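PDB 6TPL: intimin from Escherichia coli, which mediates bacterial adhesion, with its tandem Ig-like D0 and D1 domains forming an extended part of the extracellular passenger that probably restricts the reach of the adhesive tip. Local coordinates for residues S15-G20 with V99-A104; S105-K110 with K129-D134. All coordinates share one frame; numbering follows the deposited sequence.

Contact 1. Residues S15-G20 with V99-A104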
ATOM      1  N   SER A  15       4.605  -2.260   7.223  1.00 16.23           N
ATOM      2  CA  SER A  15       4.487  -1.263   8.278  1.00 17.07           C
ATOM      3  C   SER A  15       5.758  -1.228   9.113  1.00 17.90           C
ATOM      4  O   SER A  15       6.585  -2.140   9.068  1.00 17.87           O
ATOM      5  CB  SER A  15       3.278  -1.547   9.178  1.00 17.31           C
ATOM      6  OG  SER A  15       3.529  -2.658  10.023  1.00 17.64           O
ATOM      7  N   ALA A  16       5.893  -0.152   9.881  1.00 18.71           N
ATOM      8  CA  ALA A  16       7.034   0.029  10.766  1.00 19.67           C
ATOM      9  C   ALA A  16       6.619   0.928  11.920  1.00 20.58           C
ATOM     10  O   ALA A  16       5.567   1.571  11.886  1.00 20.47           O
ATOM     11  CB  ALA A  16       8.236   0.634  10.037  1.00 19.81           C
ATOM     12  N   LYS A  17       7.466   0.969  12.945  1.00 21.57           N
ATOM     13  CA  LYS A  17       7.217   1.836  14.086  1.00 22.59           C
ATOM     14  C   LYS A  17       7.402   3.293  13.688  1.00 22.89           C
ATOM     15  O   LYS A  17       8.297   3.633  12.907  1.00 22.80           O
ATOM     16  CB  LYS A  17       8.157   1.486  15.239  1.00 23.65           C
ATOM     17  CG  LYS A  17       7.828   0.183  15.949  1.00 76.55           C
ATOM     18  CD  LYS A  17       8.826  -0.112  17.061  1.00 73.59           C
ATOM     19  CE  LYS A  17      10.005  -0.933  16.554  1.00 99.71           C
ATOM     20  NZ  LYS A  17       9.594  -2.312  16.155  1.00109.77           N
ATOM     21  N   ALA A  18       6.539   4.156  14.230  1.00 23.33           N
ATOM     22  CA  ALA A  18       6.593   5.585  13.950  1.00 23.75           C
ATOM     23  C   ALA A  18       7.576   6.255  14.899  1.00 25.08           C
ATOM     24  O   ALA A  18       7.258   7.287  15.497  1.00 25.89           O
ATOM     25  CB  ALA A  18       5.219   6.240  14.088  1.00 23.73           C
ATOM     26  N   ASP A  19       8.763   5.671  15.061  1.00 26.62           N
ATOM     27  CA  ASP A  19       9.794   6.193  15.951  1.00 41.27           C
ATOM     28  C   ASP A  19      10.889   6.947  15.212  1.00 45.56           C
ATOM     29  O   ASP A  19      11.829   7.435  15.850  1.00 47.32           O
ATOM     30  CB  ASP A  19      10.423   5.047  16.749  1.00 37.33           C
ATOM     31  CG  ASP A  19      11.041   3.982  15.855  1.00 32.97           C
ATOM     32  OD1 ASP A  19      11.109   4.189  14.625  1.00 29.38           O
ATOM     33  OD2 ASP A  19      11.458   2.931  16.387  1.00 31.07           O
ATOM     34  N   GLY A  20      10.795   7.050  13.889  1.00 26.18           N
ATOM     35  CA  GLY A  20      11.848   7.661  13.109  1.00 26.43           C
ATOM     36  C   GLY A  20      13.103   6.835  12.990  1.00 26.61           C
ATOM     37  O   GLY A  20      14.101   7.324  12.455  1.00 34.54           O
ATOM     38  N   VAL A  99       3.158   3.009  12.704  1.00 16.90           N
ATOM     39  CA  VAL A  99       2.215   2.827  13.796  1.00 18.29           C
ATOM     40  C   VAL A  99       2.865   3.223  15.111  1.00 18.78           C
ATOM     41  O   VAL A  99       4.091   3.181  15.269  1.00 20.51           O
ATOM     42  CB  VAL A  99       1.703   1.371  13.882  1.00 18.66           C
ATOM     43  CG1 VAL A  99       0.861   1.015  12.670  1.00 20.56           C
ATOM     44  CG2 VAL A  99       2.882   0.409  14.037  1.00 19.64           C
ATOM     45  N   ASP A 100       2.016   3.617  16.057  1.00 15.58           N
ATOM     46  CA  ASP A 100       2.370   3.679  17.469  1.00 17.37           C
ATOM     47  C   ASP A 100       2.304   2.260  18.021  1.00 16.31           C
ATOM     48  O   ASP A 100       1.218   1.683  18.136  1.00 15.90           O
ATOM     49  CB  ASP A 100       1.422   4.612  18.216  1.00 19.39           C
ATOM     50  CG  ASP A 100       1.755   4.727  19.694  1.00 19.67           C
ATOM     51  OD1 ASP A 100       2.423   3.820  20.235  1.00 19.50           O
ATOM     52  OD2 ASP A 100       1.346   5.723  20.319  1.00 20.15           O
ATOM     53  N   GLN A 101       3.463   1.693  18.358  1.00 19.21           N
ATOM     54  CA  GLN A 101       3.513   0.298  18.773  1.00 21.18           C
ATOM     55  C   GLN A 101       2.703   0.038  20.035  1.00 25.26           C
ATOM     56  O   GLN A 101       2.350  -1.115  20.301  1.00 24.82           O
ATOM     57  CB  GLN A 101       4.961  -0.130  18.997  1.00 25.90           C
ATOM     58  CG  GLN A 101       5.653   0.636  20.114  1.00 33.91           C
ATOM     59  CD  GLN A 101       7.142   0.375  20.176  1.00 39.58           C
ATOM     60  OE1 GLN A 101       7.949   1.302  20.101  1.00 40.55           O
ATOM     61  NE2 GLN A 101       7.516  -0.889  20.323  1.00 40.21           N
ATOM     62  N   THR A 102       2.407   1.070  20.827  1.00 22.75           N
ATOM     63  CA  THR A 102       1.676   0.837  22.064  1.00 21.48           C
ATOM     64  C   THR A 102       0.172   0.730  21.850  1.00 21.38           C
ATOM     65  O   THR A 102      -0.541   0.385  22.798  1.00 23.61           O
ATOM     66  CB  THR A 102       1.944   1.946  23.089  1.00 22.49           C
ATOM     67  OG1 THR A 102       1.367   3.177  22.633  1.00 19.87           O
ATOM     68  CG2 THR A 102       3.437   2.120  23.321  1.00 25.89           C
ATOM     69  N   LYS A 103      -0.329   1.010  20.648  1.00 19.66           N
ATOM     70  CA  LYS A 103      -1.763   1.073  20.404  1.00 21.19           C
ATOM     71  C   LYS A 103      -2.170   0.115  19.291  1.00 19.70           C
ATOM     72  O   LYS A 103      -1.493   0.018  18.263  1.00 15.05           O
ATOM     73  CB  LYS A 103      -2.197   2.497  20.026  1.00 24.22           C
ATOM     74  CG  LYS A 103      -1.924   3.543  21.085  1.00 26.48           C
ATOM     75  CD  LYS A 103      -2.135   4.947  20.538  1.00 25.80           C
ATOM     76  CE  LYS A 103      -3.609   5.271  20.344  1.00 24.10           C
ATOM     77  NZ  LYS A 103      -3.790   6.640  19.780  1.00 23.63           N
ATOM     78  N   ALA A 104      -3.290  -0.581  19.502  1.00 15.19           N
ATOM     79  CA  ALA A 104      -3.876  -1.436  18.473  1.00 14.42           C
ATOM     80  C   ALA A 104      -4.145  -0.614  17.217  1.00 13.89           C
ATOM     81  O   ALA A 104      -5.025   0.251  17.209  1.00 13.82           O
ATOM     82  CB  ALA A 104      -5.164  -2.099  18.979  1.00 15.38           C
TER
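A16, K17 and A18 meet V99 in a single parallel beta bridge at the edge of the first bacterial Ig-like domain, the pairing by which the short A' strand of an Ig fold joins the end of its last strand. Both polar backbone groups of V99 are used. Its N donates to A16 O at 2.9 Å, nearly in line with that carbonyl, while V99 O accepts from A18 N at 2.8 Å, the donor tilted 30° from the carbonyl plane. The methyl of A18 lies 3.5 Å from the same V99 O, and V99 CG2 lies 3.6 Å from A16 O, so small side chains flank both bonds.

Beyond the bridge, K17 reaches the Q101 amide. Its CD sits over the amide face, 3.6 Å from Q101 CD and about as far from either end of the group. Bends at chi3 (-90°) and chi4 (-67°) then carry K17 NZ away toward D134 of the second domain, its partner in a long, weak ion pair. E22 accepts from the backbone N of K17, and A18 centres an inverse gamma turn where the strand ends.

On the other segment, Q101 is held in the type I turn from D100 to K103, closed by K103 N on D100 O at 3.0 Å. This turn begins the linker into the second domain. An Asx turn, T102 N to D100 OD1, lies within it, and T102 OG1 reaches the same oxygen from the same face of the carboxylate, at 2.7 Å.

Contact 2. Residues S105-K110 with K129-D134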
ATOM      1  N   SER A 105      -3.377  -0.864  16.154  1.00 13.42           N
ATOM      2  CA  SER A 105      -3.443  -0.065  14.939  1.00 13.02           C
ATOM      3  C   SER A 105      -3.499  -0.971  13.718  1.00 12.46           C
ATOM      4  O   SER A 105      -2.905  -2.051  13.699  1.00 12.48           O
ATOM      5  CB  SER A 105      -2.222   0.872  14.807  1.00 13.38           C
ATOM      6  OG  SER A 105      -1.921   1.530  16.024  1.00 14.04           O
ATOM      7  N   ILE A 106      -4.207  -0.511  12.687  1.00 12.14           N
ATOM      8  CA  ILE A 106      -4.133  -1.172  11.392  1.00 12.64           C
ATOM      9  C   ILE A 106      -2.709  -1.064  10.861  1.00 12.03           C
ATOM     10  O   ILE A 106      -2.124   0.025  10.819  1.00 12.07           O
ATOM     11  CB  ILE A 106      -5.125  -0.553  10.400  1.00 11.32           C
ATOM     12  CG1 ILE A 106      -6.558  -0.820  10.839  1.00 11.19           C
ATOM     13  CG2 ILE A 106      -4.895  -1.130   9.014  1.00 10.96           C
ATOM     14  CD1 ILE A 106      -7.607  -0.062  10.048  1.00 11.30           C
ATOM     15  N   THR A 107      -2.143  -2.199  10.455  1.00 11.83           N
ATOM     16  CA  THR A 107      -0.806  -2.227   9.877  1.00 11.97           C
ATOM     17  C   THR A 107      -0.805  -2.505   8.385  1.00 12.58           C
ATOM     18  O   THR A 107       0.199  -2.223   7.723  1.00 11.69           O
ATOM     19  CB  THR A 107       0.065  -3.284  10.575  1.00 12.30           C
ATOM     20  OG1 THR A 107      -0.552  -4.569  10.456  1.00 12.40           O
ATOM     21  CG2 THR A 107       0.257  -2.929  12.042  1.00 14.29           C
ATOM     22  N   GLU A 108      -1.894  -3.039   7.840  1.00 11.74           N
ATOM     23  CA  GLU A 108      -1.955  -3.268   6.407  1.00 15.81           C
ATOM     24  C   GLU A 108      -3.403  -3.385   5.950  1.00 11.57           C
ATOM     25  O   GLU A 108      -4.306  -3.701   6.730  1.00 10.52           O
ATOM     26  CB  GLU A 108      -1.166  -4.522   6.017  1.00 16.76           C
ATOM     27  CG  GLU A 108      -1.350  -5.723   6.949  1.00 19.23           C
ATOM     28  CD  GLU A 108      -0.671  -6.982   6.419  1.00 17.28           C
ATOM     29  OE1 GLU A 108      -1.380  -7.832   5.843  1.00 12.52           O
ATOM     30  OE2 GLU A 108       0.560  -7.089   6.564  1.00 18.79           O
ATOM     31  N   ILE A 109      -3.598  -3.117   4.662  1.00 10.33           N
ATOM     32  CA  ILE A 109      -4.879  -3.268   3.986  1.00 10.07           C
ATOM     33  C   ILE A 109      -4.541  -3.703   2.564  1.00 10.00           C
ATOM     34  O   ILE A 109      -3.761  -3.037   1.872  1.00 10.08           O
ATOM     35  CB  ILE A 109      -5.707  -1.969   4.034  1.00 10.03           C
ATOM     36  CG1 ILE A 109      -7.023  -2.167   3.296  1.00  9.82           C
ATOM     37  CG2 ILE A 109      -4.918  -0.823   3.458  1.00 10.16           C
ATOM     38  CD1 ILE A 109      -8.094  -1.175   3.675  1.00 11.54           C
ATOM     39  N   LYS A 110      -5.066  -4.850   2.140  1.00 11.24           N
ATOM     40  CA  LYS A 110      -4.750  -5.433   0.843  1.00  9.97           C
ATOM     41  C   LYS A 110      -6.039  -5.800   0.121  1.00  9.86           C
ATOM     42  O   LYS A 110      -7.008  -6.232   0.751  1.00 10.15           O
ATOM     43  CB  LYS A 110      -3.867  -6.679   0.996  1.00 11.17           C
ATOM     44  CG  LYS A 110      -2.506  -6.426   1.632  1.00 15.73           C
ATOM     45  CD  LYS A 110      -1.751  -7.737   1.806  1.00 20.30           C
ATOM     46  CE  LYS A 110      -0.398  -7.546   2.468  1.00 24.43           C
ATOM     47  NZ  LYS A 110       0.329  -8.843   2.595  1.00 27.72           N
ATOM     48  N   LYS A 129      -5.103  -5.989   8.724  1.00 10.80           N
ATOM     49  CA  LYS A 129      -4.451  -6.569   9.889  1.00 11.56           C
ATOM     50  C   LYS A 129      -4.287  -5.494  10.953  1.00 11.71           C
ATOM     51  O   LYS A 129      -3.981  -4.339  10.641  1.00 11.48           O
ATOM     52  CB  LYS A 129      -3.088  -7.165   9.535  1.00 12.20           C
ATOM     53  CG  LYS A 129      -2.571  -8.156  10.566  1.00 13.17           C
ATOM     54  CD  LYS A 129      -1.176  -8.639  10.213  1.00 14.03           C
ATOM     55  CE  LYS A 129      -0.733  -9.783  11.109  1.00 16.00           C
ATOM     56  NZ  LYS A 129       0.612 -10.291  10.709  1.00 20.29           N
ATOM     57  N   VAL A 130      -4.496  -5.880  12.208  1.00 12.27           N
ATOM     58  CA  VAL A 130      -4.356  -4.990  13.354  1.00 12.67           C
ATOM     59  C   VAL A 130      -3.306  -5.578  14.282  1.00 13.61           C
ATOM     60  O   VAL A 130      -3.350  -6.773  14.594  1.00 14.07           O
ATOM     61  CB  VAL A 130      -5.693  -4.812  14.095  1.00 12.72           C
ATOM     62  CG1 VAL A 130      -5.501  -3.906  15.293  1.00 13.38           C
ATOM     63  CG2 VAL A 130      -6.745  -4.259  13.158  1.00 13.46           C
ATOM     64  N   MET A 131      -2.385  -4.737  14.748  1.00 14.06           N
ATOM     65  CA  MET A 131      -1.313  -5.199  15.614  1.00 15.10           C
ATOM     66  C   MET A 131      -1.066  -4.203  16.740  1.00 15.75           C
ATOM     67  O   MET A 131      -1.412  -3.022  16.654  1.00 15.49           O
ATOM     68  CB  MET A 131      -0.015  -5.426  14.824  1.00 15.88           C
ATOM     69  CG  MET A 131      -0.208  -6.244  13.564  1.00 14.89           C
ATOM     70  SD  MET A 131       1.358  -6.686  12.770  1.00 15.72           S
ATOM     71  CE  MET A 131       1.986  -7.940  13.883  1.00 17.09           C
ATOM     72  N   LYS A 132      -0.471  -4.717  17.815  1.00 16.78           N
ATOM     73  CA  LYS A 132      -0.039  -3.933  18.965  1.00 17.72           C
ATOM     74  C   LYS A 132       1.180  -4.647  19.525  1.00 18.85           C
ATOM     75  O   LYS A 132       1.155  -5.872  19.682  1.00 19.14           O
ATOM     76  CB  LYS A 132      -1.143  -3.824  20.023  1.00 18.79           C
ATOM     77  CG  LYS A 132      -0.751  -3.018  21.257  1.00 26.61           C
ATOM     78  CD  LYS A 132      -1.955  -2.802  22.169  1.00 35.13           C
ATOM     79  CE  LYS A 132      -2.670  -4.116  22.472  1.00 44.43           C
ATOM     80  NZ  LYS A 132      -3.797  -3.955  23.431  1.00 51.10           N
ATOM     81  N   GLY A 133       2.246  -3.901  19.786  1.00 22.53           N
ATOM     82  CA  GLY A 133       3.483  -4.525  20.223  1.00 21.19           C
ATOM     83  C   GLY A 133       4.056  -5.499  19.218  1.00 23.47           C
ATOM     84  O   GLY A 133       4.732  -6.462  19.603  1.00 21.81           O
ATOM     85  N   ASP A 134       3.804  -5.269  17.929  1.00 26.18           N
ATOM     86  CA  ASP A 134       4.252  -6.132  16.839  1.00 31.43           C
ATOM     87  C   ASP A 134       3.609  -7.511  16.892  1.00 29.70           C
ATOM     88  O   ASP A 134       4.099  -8.454  16.262  1.00 20.08           O
ATOM     89  CB  ASP A 134       5.778  -6.264  16.823  1.00 35.34           C
ATOM     90  CG  ASP A 134       6.418  -5.433  15.730  1.00 36.04           C
ATOM     91  OD1 ASP A 134       7.101  -4.438  16.049  1.00 36.42           O
ATOM     92  OD2 ASP A 134       6.225  -5.771  14.544  1.00 33.74           O
TER
HETATM   93  O   HOH W   1       0.519 -10.170   7.513  1.00 24.55           O
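S105 and M131 form a hydrogen-bonded antiparallel pair where strands 105-111 and 124-132 run together in the sheet of the second Ig-like domain, and a beta bulge soon interrupts their register. S105 N donates to M131 O, and M131 N returns the bond to S105 O at 2.9 Å. At the bulge, T107 and E108 together face K129: T107 N donates to K129 O, whereas K129 N donates to E108 O.

The tight part lies here. E108 CG is only 3.4 Å from K129 CB, brought there by a first torsion of 42° that sets CG between the backbone N and the carbonyl carbon. Beside it, the T107 side chain meets M131 at about a right angle, CG2 lying 3.7 Å from M131 CG. On the opposite face, I106 CG1 and V130 CG2 touch more loosely at 4.2 Å, I106 also packing on V128 and V189.

Farther out, a single water lies between the polar ends. E108 OE2 accepts from T14 OG1 of the first domain, and E108 OE1 is in a long salt bridge with K110 NZ. With an alanine at E108, the T14 hydroxyl, K110 NZ and the water are likely to lose their carboxylate partner, and a gap to open beside K129 CB. K129 NZ stays 5.2 Å from E108 OE2; the water joins them, accepting from K129 NZ and donating to E108 OE2, each at 3.2 Å.

Overall arrangement
The two contacts follow one another along the chain and meet at the junction of the two Ig-like domains, their centres about 9 Å apart. Contact 1 is a surface contact, a short parallel pairing at the rim of a mixed sheet that runs into a turn. Contact 2 is largely buried, a longer antiparallel pairing inside the following domain. Backbone bonds dominate both, but contact 1 adds an aliphatic chain over an amide, whereas contact 2 adds apolar packing on one face and charged side chains with one bridging water on the other. They touch through the linker, where Q101 O probably accepts from G133 N, and through the first domain itself, where S15 CB packs against T107 O.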